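Local coordinates for uncharacterized NTF2-like protein (Cytophaga hutchinsonii ATCC 33406, PDB 3F40) that is of unknown function but adopts an NTF2-like, SnoaL-type fold of helices packed on a mixed sheet, with two subunits in the assembly, at residues R30-F35 with K96-S101; T36-M41 with S101-F106; Y61-M66 with L75-N80; G70-L75 with S89-L94. All blocks are in the same frame, centred on the assembly; numbering follows the deposited sequence. Where two conformers were deposited one is given.

Overall arrangement
Helices 8-20 and 24-29 lead to strand 31-32, where interaction 1 closes a loop of 60 residues onto the start of strand 98-105. Interaction 2 continues along that strand, pairing it with strand 35-39; the two contacts cross in sequence and share Ser-101. Inside both loops lie the hairpin contacts. Interaction 3 joins strands 60-69 and 72-81, interaction 4 joins strands 72-81 and 84-95, and these two also cross, sharing Leu-75. Strand 84-95 then lies against strand 98-105, through His-93 with Thr-100 and Ser-101 and through Leu-91 with His-103, so all four contacts reach one mixed sheet. Interactions 2, 3 and 4 also touch the second subunit.

Interaction 1 (R30-F35 with K96-S101); sequences RLNENF and KGEITS
Leu-31 and Ile-99 form a parallel bridge at the margin of the mixed sheet of this NTF2-like fold, where strand 31-32 lies beside the start of strand 98-105. Their side chains leave the same face and meet at a slant, with Leu-31 CD2 3.7 Å from Ile-99 CB. Phe-35 closes the group: with CG anti to the backbone N (chi1 166°), its ring brings CE1 to 3.9 Å from Ile-99 CG2. Leu-31 CD1 sits over the centre of one face of that ring, and Ile-99 O lies at the ring's edge. Phe-15 of helix 8-20 packs on Leu-31 and Ile-99. Two straight backbone bonds hold the bridge, Ile-99 N to Arg-30 O and Asn-32 N to Ile-99 O, each 2.9 Å. Beyond it the chain turns a corner in a type I beta turn from Asn-32 to Phe-35, and the amide of Asn-32 is held from both ends. Its ND2 donates to the syn side of Glu-98 OE1 at 2.7 Å, with amide and carboxylate planes 67° apart. Its OD1 accepts from Asn-34 N at 2.8 Å, an Asx turn. With an alanine here, Glu-98 would probably be left without its amide mate and the corner without its side-chain brace. One water joins Glu-98 OE2 to Glu-33 N; another donates to both Asn-34 O and Thr-100 O, 2.7 Å from the latter.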
loop_
_atom_site.group_PDB
_atom_site.type_symbol
_atom_site.label_atom_id
_atom_site.label_comp_id
_atom_site.label_asym_id
_atom_site.label_seq_id
_atom_site.Cartn_x
_atom_site.Cartn_y
_atom_site.Cartn_z
ATOM N N ARG A 30 -4.451 -16.679 -13.631
ATOM C CA ARG A 30 -3.703 -16.507 -12.365
ATOM C C ARG A 30 -4.704 -16.255 -11.204
ATOM O O ARG A 30 -4.299 -16.261 -10.047
ATOM C CB ARG A 30 -2.646 -15.377 -12.438
ATOM C CG ARG A 30 -1.241 -15.752 -13.003
ATOM C CD ARG A 30 -1.213 -15.899 -14.446
ATOM N NE ARG A 30 0.072 -16.413 -14.914
ATOM C CZ ARG A 30 0.241 -16.814 -16.159
ATOM N NH1 ARG A 30 -0.773 -16.759 -17.001
ATOM N NH2 ARG A 30 1.408 -17.294 -16.560
ATOM N N LEU A 31 -5.979 -16.074 -11.523
ATOM C CA LEU A 31 -7.000 -15.729 -10.513
ATOM C C LEU A 31 -7.863 -16.910 -10.146
ATOM O O LEU A 31 -8.287 -17.708 -11.022
ATOM C CB LEU A 31 -7.913 -14.629 -11.047
ATOM C CG LEU A 31 -7.268 -13.321 -11.503
ATOM C CD1 LEU A 31 -8.336 -12.308 -11.828
ATOM C CD2 LEU A 31 -6.340 -12.816 -10.422
ATOM N N ASN A 32 -8.199 -17.006 -8.877
ATOM C CA ASN A 32 -9.214 -17.933 -8.426
ATOM C C ASN A 32 -10.571 -17.531 -9.022
ATOM O O ASN A 32 -10.870 -16.327 -9.198
ATOM C CB ASN A 32 -9.290 -17.979 -6.906
ATOM C CG ASN A 32 -10.412 -18.824 -6.408
ATOM O OD1 ASN A 32 -11.428 -18.315 -5.938
ATOM N ND2 ASN A 32 -10.238 -20.131 -6.482
ATOM N N GLU A 33 -11.415 -18.540 -9.218
ATOM C CA GLU A 33 -12.732 -18.324 -9.801
ATOM C C GLU A 33 -13.511 -17.256 -9.055
ATOM O O GLU A 33 -14.183 -16.426 -9.664
ATOM C CB GLU A 33 -13.532 -19.646 -9.831
ATOM C CG GLU A 33 -14.953 -19.488 -10.328
ATOM C CD GLU A 33 -15.547 -20.773 -10.865
ATOM O OE1 GLU A 33 -14.922 -21.389 -11.752
ATOM O OE2 GLU A 33 -16.652 -21.138 -10.421
ATOM N N ASN A 34 -13.383 -17.310 -7.737
ATOM C CA ASN A 34 -14.137 -16.482 -6.782
ATOM C C ASN A 34 -13.291 -15.324 -6.215
ATOM O O ASN A 34 -13.558 -14.786 -5.157
ATOM C CB ASN A 34 -14.689 -17.340 -5.647
ATOM C CG ASN A 34 -15.596 -18.406 -6.143
ATOM O OD1 ASN A 34 -15.400 -19.579 -5.855
ATOM N ND2 ASN A 34 -16.594 -18.010 -6.886
ATOM N N PHE A 35 -12.318 -14.940 -7.005
ATOM C CA PHE A 35 -11.478 -13.761 -6.729
ATOM C C PHE A 35 -12.348 -12.565 -6.401
ATOM O O PHE A 35 -13.375 -12.328 -7.047
ATOM C CB PHE A 35 -10.663 -13.482 -7.977
ATOM C CG PHE A 35 -9.987 -12.129 -8.029
ATOM C CD1 PHE A 35 -8.727 -11.949 -7.493
ATOM C CD2 PHE A 35 -10.613 -11.044 -8.653
ATOM C CE1 PHE A 35 -8.106 -10.735 -7.590
ATOM C CE2 PHE A 35 -9.992 -9.828 -8.735
ATOM C CZ PHE A 35 -8.727 -9.682 -8.222
ATOM N N LYS A 96 -3.524 -21.564 -2.564
ATOM C CA LYS A 96 -3.666 -22.713 -3.475
ATOM C C LYS A 96 -3.212 -22.418 -4.899
ATOM O O LYS A 96 -3.762 -22.916 -5.867
ATOM C CB LYS A 96 -5.104 -23.229 -3.460
ATOM C CG LYS A 96 -5.562 -23.672 -2.116
ATOM C CD LYS A 96 -6.989 -24.192 -2.157
ATOM C CE LYS A 96 -7.436 -24.723 -0.824
ATOM N NZ LYS A 96 -7.462 -23.670 0.230
ATOM N N GLY A 97 -2.144 -21.636 -5.003
ATOM C CA GLY A 97 -1.544 -21.357 -6.281
ATOM C C GLY A 97 -2.288 -20.398 -7.149
ATOM O O GLY A 97 -2.014 -20.317 -8.352
ATOM N N GLU A 98 -3.210 -19.652 -6.542
ATOM C CA GLU A 98 -4.012 -18.640 -7.272
ATOM C C GLU A 98 -4.116 -17.351 -6.484
ATOM O O GLU A 98 -4.022 -17.354 -5.270
ATOM C CB GLU A 98 -5.424 -19.144 -7.538
ATOM C CG GLU A 98 -5.551 -20.526 -8.157
ATOM C CD GLU A 98 -6.993 -20.943 -8.272
ATOM O OE1 GLU A 98 -7.747 -20.829 -7.287
ATOM O OE2 GLU A 98 -7.363 -21.424 -9.358
ATOM N N ILE A 99 -4.350 -16.252 -7.184
ATOM C CA ILE A 99 -4.665 -14.989 -6.510
ATOM C C ILE A 99 -6.134 -15.013 -6.130
ATOM O O ILE A 99 -6.985 -15.168 -7.001
ATOM C CB ILE A 99 -4.342 -13.788 -7.430
ATOM C CG1 ILE A 99 -2.871 -13.766 -7.836
ATOM C CG2 ILE A 99 -4.732 -12.468 -6.745
ATOM C CD1 ILE A 99 -2.567 -12.791 -9.000
ATOM N N THR A 100 -6.439 -14.837 -4.833
ATOM C CA THR A 100 -7.819 -14.897 -4.367
ATOM C C THR A 100 -8.427 -13.513 -4.110
ATOM O O THR A 100 -9.635 -13.376 -4.078
ATOM C CB THR A 100 -7.961 -15.760 -3.105
ATOM O OG1 THR A 100 -7.198 -15.178 -2.075
ATOM C CG2 THR A 100 -7.504 -17.226 -3.360
ATOM N N SER A 101 -7.587 -12.499 -3.947
ATOM C CA SER A 101 -8.077 -11.142 -3.760
ATOM C C SER A 101 -7.039 -10.114 -4.095
ATOM O O SER A 101 -5.858 -10.342 -3.960
ATOM C CB SER A 101 -8.536 -10.916 -2.317
ATOM O OG SER A 101 -7.500 -11.006 -1.382
HETATM O O HOH W 1 -10.094 -21.165 -9.696
HETATM O O HOH W 2 -11.716 -14.789 -2.991
#

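Interaction 2 (T36-M41 with S101-F106); sequences TFNGPM and SLHVYF
The Phe-106 ring carries Pro-40 on one face: Pro-40 CG stands 3.6 Å from the centroid of the Phe-106 ring, 8° off its normal, a well-centred CH-pi contact. At the edge of the same ring lie Val-104 CG2 and the CE methyl of Met-41, a selenomethionine, the latter 3.8 Å from Phe-106 CZ. Phe-37 has CG anti to the backbone N (chi1 174°), which lays its ring beside Leu-102, with Leu-102 CD2 at the ring edge, in plane; Val-104 CG1 approaches Phe-37 CZ to 3.6 Å, and Tyr-50 stacks on this ring. The strands carrying these side chains run parallel in the NTF2-like sheet, 35-39 beside 98-105. Leu-102 N bonds to Thr-36 O, Asn-38 N to Leu-102 O, and Val-104 N to Asn-38 O. On the sheet face bearing Thr-36, Asn-38 and His-103, the Asn-38 amide and His-103 ring lie side by side, their planes only 7° apart, with Asn-38 CB 3.7 Å from His-103 CD2. A water above the rim of that imidazole accepts from Asn-38 ND2, donates to Leu-102 O and bonds Thr-36 OG1. Replacing Phe-106 by an alanine would probably open a gap beneath Pro-40 and leave the Met-41 methyl without its aromatic neighbour. Pro-40 packs on Asp-107 and Met-41 on Arg-109 of the second subunit.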
loop_
_atom_site.group_PDB
_atom_site.type_symbol
_atom_site.label_atom_id
_atom_site.label_comp_id
_atom_site.label_asym_id
_atom_site.label_seq_id
_atom_site.Cartn_x
_atom_site.Cartn_y
_atom_site.Cartn_z
ATOM N N THR A 36 -11.912 -11.800 -5.414
ATOM C CA THR A 36 -12.519 -10.522 -5.150
ATOM C C THR A 36 -11.573 -9.368 -5.383
ATOM O O THR A 36 -10.381 -9.480 -5.198
ATOM C CB THR A 36 -13.039 -10.425 -3.701
ATOM O OG1 THR A 36 -11.949 -10.485 -2.778
ATOM C CG2 THR A 36 -14.039 -11.558 -3.400
ATOM N N PHE A 37 -12.179 -8.272 -5.794
ATOM C CA PHE A 37 -11.510 -6.988 -5.962
ATOM C C PHE A 37 -12.142 -5.947 -5.064
ATOM O O PHE A 37 -13.370 -5.838 -5.013
ATOM C CB PHE A 37 -11.615 -6.480 -7.407
ATOM C CG PHE A 37 -11.067 -5.107 -7.584
ATOM C CD1 PHE A 37 -9.687 -4.909 -7.701
ATOM C CD2 PHE A 37 -11.897 -4.001 -7.615
ATOM C CE1 PHE A 37 -9.165 -3.632 -7.842
ATOM C CE2 PHE A 37 -11.371 -2.725 -7.750
ATOM C CZ PHE A 37 -10.024 -2.553 -7.864
ATOM N N ASN A 38 -11.305 -5.157 -4.398
ATOM C CA ASN A 38 -11.713 -3.958 -3.686
ATOM C C ASN A 38 -10.790 -2.829 -4.022
ATOM O O ASN A 38 -9.582 -2.940 -3.909
ATOM C CB ASN A 38 -11.684 -4.161 -2.212
ATOM C CG ASN A 38 -12.829 -4.883 -1.741
ATOM O OD1 ASN A 38 -13.849 -4.282 -1.282
ATOM N ND2 ASN A 38 -12.739 -6.166 -1.808
ATOM N N GLY A 39 -11.383 -1.724 -4.424
ATOM C CA GLY A 39 -10.641 -0.520 -4.708
ATOM C C GLY A 39 -11.438 0.682 -4.265
ATOM O O GLY A 39 -12.585 0.540 -3.792
ATOM N N PRO A 40 -10.870 1.870 -4.449
ATOM C CA PRO A 40 -11.572 3.088 -4.024
ATOM C C PRO A 40 -12.955 3.266 -4.642
ATOM O O PRO A 40 -13.865 3.904 -4.056
ATOM C CB PRO A 40 -10.669 4.195 -4.540
ATOM C CG PRO A 40 -9.362 3.616 -4.726
ATOM C CD PRO A 40 -9.506 2.132 -4.927
HETATM N N MSE A 41 -13.116 2.738 -5.830
HETATM C CA MSE A 41 -14.346 2.940 -6.605
HETATM C C MSE A 41 -15.256 1.722 -6.651
HETATM O O MSE A 41 -16.224 1.656 -7.416
HETATM C CB MSE A 41 -13.970 3.398 -7.994
HETATM C CG MSE A 41 -13.355 4.808 -7.988
HETATM SE SE MSE A 41 -12.612 5.372 -9.644
HETATM C CE MSE A 41 -11.106 4.188 -9.737
ATOM N N SER A 101 -7.587 -12.499 -3.947
ATOM C CA SER A 101 -8.077 -11.142 -3.760
ATOM C C SER A 101 -7.039 -10.114 -4.095
ATOM O O SER A 101 -5.858 -10.342 -3.960
ATOM C CB SER A 101 -8.536 -10.916 -2.317
ATOM O OG SER A 101 -7.500 -11.006 -1.382
ATOM N N LEU A 102 -7.568 -8.946 -4.431
ATOM C CA LEU A 102 -6.784 -7.711 -4.595
ATOM C C LEU A 102 -7.520 -6.593 -3.869
ATOM O O LEU A 102 -8.719 -6.420 -4.059
ATOM C CB LEU A 102 -6.639 -7.359 -6.071
ATOM C CG LEU A 102 -6.032 -5.989 -6.391
ATOM C CD1 LEU A 102 -4.639 -5.777 -5.765
ATOM C CD2 LEU A 102 -5.943 -5.797 -7.895
ATOM N N HIS A 103 -6.786 -5.878 -3.026
ATOM C CA HIS A 103 -7.216 -4.633 -2.458
ATOM C C HIS A 103 -6.237 -3.567 -2.914
ATOM O O HIS A 103 -5.047 -3.706 -2.636
ATOM C CB HIS A 103 -7.164 -4.703 -0.936
ATOM C CG HIS A 103 -8.198 -5.575 -0.339
ATOM N ND1 HIS A 103 -8.129 -6.952 -0.399
ATOM C CD2 HIS A 103 -9.326 -5.278 0.347
ATOM C CE1 HIS A 103 -9.191 -7.465 0.216
ATOM N NE2 HIS A 103 -9.933 -6.465 0.672
ATOM N N VAL A 104 -6.720 -2.569 -3.650
ATOM C CA VAL A 104 -5.833 -1.520 -4.170
ATOM C C VAL A 104 -6.162 -0.194 -3.488
ATOM O O VAL A 104 -7.313 0.138 -3.255
ATOM C CB VAL A 104 -5.874 -1.458 -5.740
ATOM C CG1 VAL A 104 -7.203 -1.015 -6.258
ATOM C CG2 VAL A 104 -4.745 -0.594 -6.263
ATOM N N TYR A 105 -5.103 0.513 -3.156
ATOM C CA TYR A 105 -5.148 1.740 -2.361
ATOM C C TYR A 105 -4.610 2.909 -3.160
ATOM O O TYR A 105 -3.464 2.884 -3.565
ATOM C CB TYR A 105 -4.304 1.604 -1.093
ATOM C CG TYR A 105 -4.661 0.488 -0.173
ATOM C CD1 TYR A 105 -4.209 -0.792 -0.408
ATOM C CD2 TYR A 105 -5.419 0.722 0.956
ATOM C CE1 TYR A 105 -4.522 -1.820 0.462
ATOM C CE2 TYR A 105 -5.713 -0.278 1.831
ATOM C CZ TYR A 105 -5.275 -1.569 1.567
ATOM O OH TYR A 105 -5.536 -2.579 2.460
ATOM N N PHE A 106 -5.423 3.937 -3.317
ATOM C CA PHE A 106 -5.025 5.162 -3.970
ATOM C C PHE A 106 -6.093 6.222 -3.833
ATOM O O PHE A 106 -7.228 5.919 -3.478
ATOM C CB PHE A 106 -4.670 4.966 -5.462
ATOM C CG PHE A 106 -5.799 4.478 -6.350
ATOM C CD1 PHE A 106 -5.968 3.136 -6.570
ATOM C CD2 PHE A 106 -6.601 5.381 -7.047
ATOM C CE1 PHE A 106 -6.950 2.676 -7.414
ATOM C CE2 PHE A 106 -7.599 4.902 -7.872
ATOM C CZ PHE A 106 -7.753 3.557 -8.061
HETATM O O HOH W 3 -10.758 -7.982 -2.529
#

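Interaction 3 (Y61-M66 with L75-N80); sequences YVVHKM and LIYDIN
Tyr-61 begins the pairing of strands 60-69 and 72-81, an antiparallel hairpin; with CG beside the backbone N (chi1 -56°), its ring lies alongside Ile-79, whose CG2 sits over one face, 3.7 Å from Tyr-61 CE2. Tyr-61 CD2 also comes to 3.6 Å from Tyr-77 CE2, the ring planes at 45°. Val-62 exchanges two 2.9 Å backbone bonds with Asp-78, N to O and O to N. Val-63 CG2 sits near the edge of the Tyr-77 ring. In a classic beta bulge, His-64 N and Lys-65 N both donate to Ile-76 O, at 2.8 and 3.2 Å. The His-64 ring meets Asp-78 edge-on, His-64 CE1 3.0 Å from Asp-78 OD2, and a water links its ND1 to Asp-78 OD1. Lys-65 passes Ile-76 to salt-bridge Asp-72 of the second subunit. Met-66 lies alongside Leu-75, Met-66 CG 3.6 Å from Leu-75 CD2. On their face of the sheet helix 8-20 packs against Tyr-61, Met-66 and Leu-75, and Tyr-77 touches Leu-102 and Val-104 of strand 98-105.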
loop_
_atom_site.group_PDB
_atom_site.type_symbol
_atom_site.label_atom_id
_atom_site.label_comp_id
_atom_site.label_asym_id
_atom_site.label_seq_id
_atom_site.Cartn_x
_atom_site.Cartn_y
_atom_site.Cartn_z
ATOM N N TYR A 61 0.713 -0.891 -15.691
ATOM C CA TYR A 61 1.349 -0.856 -14.378
ATOM C C TYR A 61 2.854 -0.765 -14.484
ATOM O O TYR A 61 3.468 -1.508 -15.268
ATOM C CB TYR A 61 1.005 -2.141 -13.602
ATOM C CG TYR A 61 -0.475 -2.376 -13.464
ATOM C CD1 TYR A 61 -1.200 -2.911 -14.504
ATOM C CD2 TYR A 61 -1.147 -2.047 -12.300
ATOM C CE1 TYR A 61 -2.574 -3.113 -14.403
ATOM C CE2 TYR A 61 -2.513 -2.246 -12.177
ATOM C CZ TYR A 61 -3.211 -2.786 -13.246
ATOM O OH TYR A 61 -4.577 -2.981 -13.228
ATOM N N VAL A 62 3.435 0.103 -13.682
ATOM C CA VAL A 62 4.862 0.134 -13.552
ATOM C C VAL A 62 5.153 -0.148 -12.095
ATOM O O VAL A 62 4.821 0.654 -11.219
ATOM C CB VAL A 62 5.469 1.477 -13.950
ATOM C CG1 VAL A 62 6.950 1.468 -13.650
ATOM C CG2 VAL A 62 5.183 1.816 -15.446
ATOM N N VAL A 63 5.778 -1.295 -11.864
ATOM C CA VAL A 63 6.054 -1.756 -10.510
ATOM C C VAL A 63 7.391 -1.164 -10.019
ATOM O O VAL A 63 8.460 -1.368 -10.643
ATOM C CB VAL A 63 6.126 -3.299 -10.427
ATOM C CG1 VAL A 63 6.477 -3.734 -9.004
ATOM C CG2 VAL A 63 4.816 -3.958 -10.872
ATOM N N HIS A 64 7.318 -0.434 -8.914
ATOM C CA HIS A 64 8.485 0.201 -8.285
ATOM C C HIS A 64 9.044 -0.607 -7.137
ATOM O O HIS A 64 10.250 -0.625 -6.917
ATOM C CB HIS A 64 8.134 1.599 -7.819
ATOM C CG HIS A 64 7.893 2.522 -8.960
ATOM N ND1 HIS A 64 6.697 3.164 -9.177
ATOM C CD2 HIS A 64 8.703 2.870 -9.983
ATOM C CE1 HIS A 64 6.793 3.892 -10.276
ATOM N NE2 HIS A 64 7.996 3.722 -10.788
ATOM N N LYS A 65 8.183 -1.268 -6.382
ATOM C CA LYS A 65 8.600 -2.076 -5.222
ATOM C C LYS A 65 7.670 -3.234 -5.066
ATOM O O LYS A 65 6.485 -3.140 -5.385
ATOM C CB LYS A 65 8.592 -1.251 -3.937
ATOM C CG LYS A 65 9.520 -0.074 -3.963
ATOM C CD LYS A 65 9.357 0.781 -2.730
ATOM C CE LYS A 65 10.166 2.091 -2.813
ATOM N NZ LYS A 65 11.636 1.933 -2.711
HETATM N N MSE A 66 8.225 -4.336 -4.594
HETATM C CA MSE A 66 7.462 -5.535 -4.327
HETATM C C MSE A 66 7.858 -6.073 -2.976
HETATM O O MSE A 66 9.059 -6.182 -2.653
HETATM C CB MSE A 66 7.745 -6.559 -5.406
HETATM C CG MSE A 66 7.064 -7.882 -5.197
HETATM SE SE MSE A 66 7.284 -8.954 -6.734
HETATM C CE MSE A 66 5.839 -10.045 -6.439
ATOM N N LEU A 75 2.410 -4.666 -3.904
ATOM C CA LEU A 75 3.106 -3.932 -4.945
ATOM C C LEU A 75 2.906 -2.444 -4.768
ATOM O O LEU A 75 1.805 -1.984 -4.496
ATOM C CB LEU A 75 2.598 -4.302 -6.348
ATOM C CG LEU A 75 2.685 -5.787 -6.734
ATOM C CD1 LEU A 75 2.176 -6.002 -8.189
ATOM C CD2 LEU A 75 4.060 -6.350 -6.575
ATOM N N ILE A 76 3.980 -1.687 -4.939
ATOM C CA ILE A 76 3.957 -0.255 -5.062
ATOM C C ILE A 76 4.149 0.013 -6.545
ATOM O O ILE A 76 5.170 -0.327 -7.130
ATOM C CB ILE A 76 5.093 0.401 -4.260
ATOM C CG1 ILE A 76 5.005 0.037 -2.778
ATOM C CG2 ILE A 76 5.108 1.912 -4.427
ATOM C CD1 ILE A 76 3.721 0.455 -2.086
ATOM N N TYR A 77 3.122 0.578 -7.160
ATOM C CA TYR A 77 3.129 0.751 -8.590
ATOM C C TYR A 77 2.366 1.982 -9.048
ATOM O O TYR A 77 1.464 2.476 -8.386
ATOM C CB TYR A 77 2.624 -0.511 -9.302
ATOM C CG TYR A 77 1.300 -1.184 -8.878
ATOM C CD1 TYR A 77 0.349 -0.565 -8.094
ATOM C CD2 TYR A 77 1.019 -2.451 -9.339
ATOM C CE1 TYR A 77 -0.830 -1.229 -7.732
ATOM C CE2 TYR A 77 -0.136 -3.127 -9.017
ATOM C CZ TYR A 77 -1.067 -2.515 -8.206
ATOM O OH TYR A 77 -2.242 -3.190 -7.878
ATOM N N ASP A 78 2.763 2.465 -10.228
ATOM C CA ASP A 78 2.036 3.531 -10.903
ATOM C C ASP A 78 1.068 2.835 -11.850
ATOM O O ASP A 78 1.460 1.914 -12.602
ATOM C CB ASP A 78 2.965 4.465 -11.658
ATOM C CG ASP A 78 3.785 5.338 -10.750
ATOM O OD1 ASP A 78 3.450 5.527 -9.569
ATOM O OD2 ASP A 78 4.781 5.884 -11.255
ATOM N N ILE A 79 -0.190 3.270 -11.836
ATOM C CA ILE A 79 -1.198 2.716 -12.720
ATOM C C ILE A 79 -1.657 3.801 -13.688
ATOM O O ILE A 79 -2.057 4.892 -13.289
ATOM C CB ILE A 79 -2.440 2.154 -11.972
ATOM C CG1 ILE A 79 -2.063 1.334 -10.726
ATOM C CG2 ILE A 79 -3.251 1.316 -12.943
ATOM C CD1 ILE A 79 -3.263 0.893 -9.913
ATOM N N ASN A 80 -1.509 3.510 -14.964
ATOM C CA ASN A 80 -2.022 4.383 -16.018
ATOM C C ASN A 80 -3.464 3.978 -16.280
ATOM O O ASN A 80 -3.746 2.907 -16.801
ATOM C CB ASN A 80 -1.153 4.294 -17.271
ATOM C CG ASN A 80 -1.566 5.296 -18.309
ATOM O OD1 ASN A 80 -2.742 5.530 -18.497
ATOM N ND2 ASN A 80 -0.600 5.901 -18.980
HETATM O O HOH W 4 4.469 3.851 -7.740
#

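Interaction 4 (G70-L75 with S89-L94); sequences GNDVCL and SGLYHL
The hairpin of strands 72-81 and 84-95 in the NTF2-like sheet pairs Asp-72 with His-93 near its open end. With CG anti to the backbone N (chi1 -172°), His-93 brings ND1 to donate to Asp-72 OD1 at 2.7 Å; the acceptor lies in the imidazole plane, but the donor stands 38° out of the carboxylate plane. The His-93 NE2 bond to Glu-95 OE2 would help hold the ring's rotation, and Lys-65 of the second subunit, salt-bridged to Asp-72 OD2, would probably offset the charge of that buried carboxylate. Backbone bonds run both ways between Val-73 and Tyr-92 and between Leu-75 and Gly-90, each N to O distance 2.8 Å. Val-73 CG2 meets Leu-94 CD1 at 4.0 Å. Leu-75 and Tyr-92 cross nearly at right angles, Leu-75 CD1 3.7 Å from Tyr-92 CE1, under helix 8-20. Across the dimer, Ser-89 OG bonds Ser-89 OG of the second subunit. The Tyr-92 ring has Val-73 O at its edge, 3.8 Å from Tyr-92 CD1.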
loop_
_atom_site.group_PDB
_atom_site.type_symbol
_atom_site.label_atom_id
_atom_site.label_comp_id
_atom_site.label_asym_id
_atom_site.label_seq_id
_atom_site.Cartn_x
_atom_site.Cartn_y
_atom_site.Cartn_z
ATOM N N GLY A 70 4.162 -14.072 4.192
ATOM C CA GLY A 70 3.123 -15.093 4.294
ATOM C C GLY A 70 2.341 -15.218 2.976
ATOM O O GLY A 70 2.932 -15.316 1.920
ATOM N N ASN A 71 1.018 -15.173 3.011
ATOM C CA ASN A 71 0.254 -15.405 1.764
ATOM C C ASN A 71 -0.126 -14.126 1.017
ATOM O O ASN A 71 -1.065 -14.093 0.218
ATOM C CB ASN A 71 -0.965 -16.229 2.065
ATOM C CG ASN A 71 -0.584 -17.643 2.492
ATOM O OD1 ASN A 71 0.418 -18.197 2.017
ATOM N ND2 ASN A 71 -1.332 -18.199 3.429
ATOM N N ASP A 72 0.630 -13.076 1.289
ATOM C CA ASP A 72 0.355 -11.761 0.721
ATOM C C ASP A 72 1.564 -11.186 0.017
ATOM O O ASP A 72 2.690 -11.307 0.453
ATOM C CB ASP A 72 -0.077 -10.756 1.780
ATOM C CG ASP A 72 -1.316 -11.218 2.525
ATOM O OD1 ASP A 72 -2.349 -11.348 1.865
ATOM O OD2 ASP A 72 -1.263 -11.433 3.748
ATOM N N VAL A 73 1.259 -10.505 -1.078
ATOM C CA VAL A 73 2.197 -9.717 -1.856
ATOM C C VAL A 73 1.670 -8.304 -1.962
ATOM O O VAL A 73 0.498 -8.094 -2.240
ATOM C CB VAL A 73 2.436 -10.334 -3.277
ATOM C CG1 VAL A 73 3.221 -9.361 -4.184
ATOM C CG2 VAL A 73 3.130 -11.679 -3.141
ATOM N N CYS A 74 2.524 -7.325 -1.698
ATOM C CA CYS A 74 2.137 -5.929 -1.881
ATOM C C CYS A 74 3.041 -5.236 -2.885
ATOM O O CYS A 74 4.257 -5.193 -2.726
ATOM C CB CYS A 74 2.138 -5.173 -0.546
ATOM S SG CYS A 74 1.188 -3.626 -0.623
ATOM N N LEU A 75 2.410 -4.666 -3.904
ATOM C CA LEU A 75 3.106 -3.932 -4.945
ATOM C C LEU A 75 2.906 -2.444 -4.768
ATOM O O LEU A 75 1.805 -1.984 -4.496
ATOM C CB LEU A 75 2.598 -4.302 -6.348
ATOM C CG LEU A 75 2.685 -5.787 -6.734
ATOM C CD1 LEU A 75 2.176 -6.002 -8.189
ATOM C CD2 LEU A 75 4.060 -6.350 -6.575
ATOM N N SER A 89 -0.877 1.391 -4.137
ATOM C CA SER A 89 -0.375 0.206 -3.469
ATOM C C SER A 89 -1.404 -0.906 -3.669
ATOM O O SER A 89 -2.556 -0.699 -3.391
ATOM C CB SER A 89 -0.172 0.488 -1.978
ATOM O OG SER A 89 0.279 -0.668 -1.312
ATOM N N GLY A 90 -0.970 -2.066 -4.131
ATOM C CA GLY A 90 -1.868 -3.184 -4.402
ATOM C C GLY A 90 -1.499 -4.360 -3.529
ATOM O O GLY A 90 -0.359 -4.824 -3.530
ATOM N N LEU A 91 -2.483 -4.853 -2.777
ATOM C CA LEU A 91 -2.314 -5.966 -1.852
ATOM C C LEU A 91 -3.012 -7.200 -2.427
ATOM O O LEU A 91 -4.233 -7.237 -2.572
ATOM C CB LEU A 91 -2.921 -5.601 -0.509
ATOM C CG LEU A 91 -2.921 -6.673 0.557
ATOM C CD1 LEU A 91 -1.505 -7.038 0.998
ATOM C CD2 LEU A 91 -3.770 -6.195 1.748
ATOM N N TYR A 92 -2.204 -8.187 -2.808
ATOM C CA TYR A 92 -2.654 -9.424 -3.420
ATOM C C TYR A 92 -2.552 -10.557 -2.407
ATOM O O TYR A 92 -1.480 -10.754 -1.802
ATOM C CB TYR A 92 -1.780 -9.758 -4.653
ATOM C CG TYR A 92 -1.811 -8.732 -5.736
ATOM C CD1 TYR A 92 -1.077 -7.564 -5.642
ATOM C CD2 TYR A 92 -2.548 -8.927 -6.869
ATOM C CE1 TYR A 92 -1.162 -6.585 -6.619
ATOM C CE2 TYR A 92 -2.641 -7.941 -7.854
ATOM C CZ TYR A 92 -1.957 -6.763 -7.711
ATOM O OH TYR A 92 -2.054 -5.772 -8.656
ATOM N N HIS A 93 -3.640 -11.314 -2.265
ATOM C CA HIS A 93 -3.631 -12.496 -1.402
ATOM C C HIS A 93 -3.654 -13.739 -2.295
ATOM O O HIS A 93 -4.407 -13.772 -3.271
ATOM C CB HIS A 93 -4.850 -12.508 -0.477
ATOM C CG HIS A 93 -4.799 -13.575 0.560
ATOM N ND1 HIS A 93 -4.015 -13.467 1.685
ATOM C CD2 HIS A 93 -5.447 -14.764 0.650
ATOM C CE1 HIS A 93 -4.177 -14.555 2.424
ATOM N NE2 HIS A 93 -5.011 -15.369 1.799
ATOM N N LEU A 94 -2.846 -14.713 -1.932
ATOM C CA LEU A 94 -2.729 -15.966 -2.706
ATOM C C LEU A 94 -2.981 -17.149 -1.828
ATOM O O LEU A 94 -2.540 -17.224 -0.661
ATOM C CB LEU A 94 -1.337 -16.072 -3.317
ATOM C CG LEU A 94 -1.048 -14.903 -4.302
ATOM C CD1 LEU A 94 -0.244 -13.813 -3.619
ATOM C CD2 LEU A 94 -0.347 -15.362 -5.592
HETATM O O HOH W 5 -0.219 -18.903 -0.896
#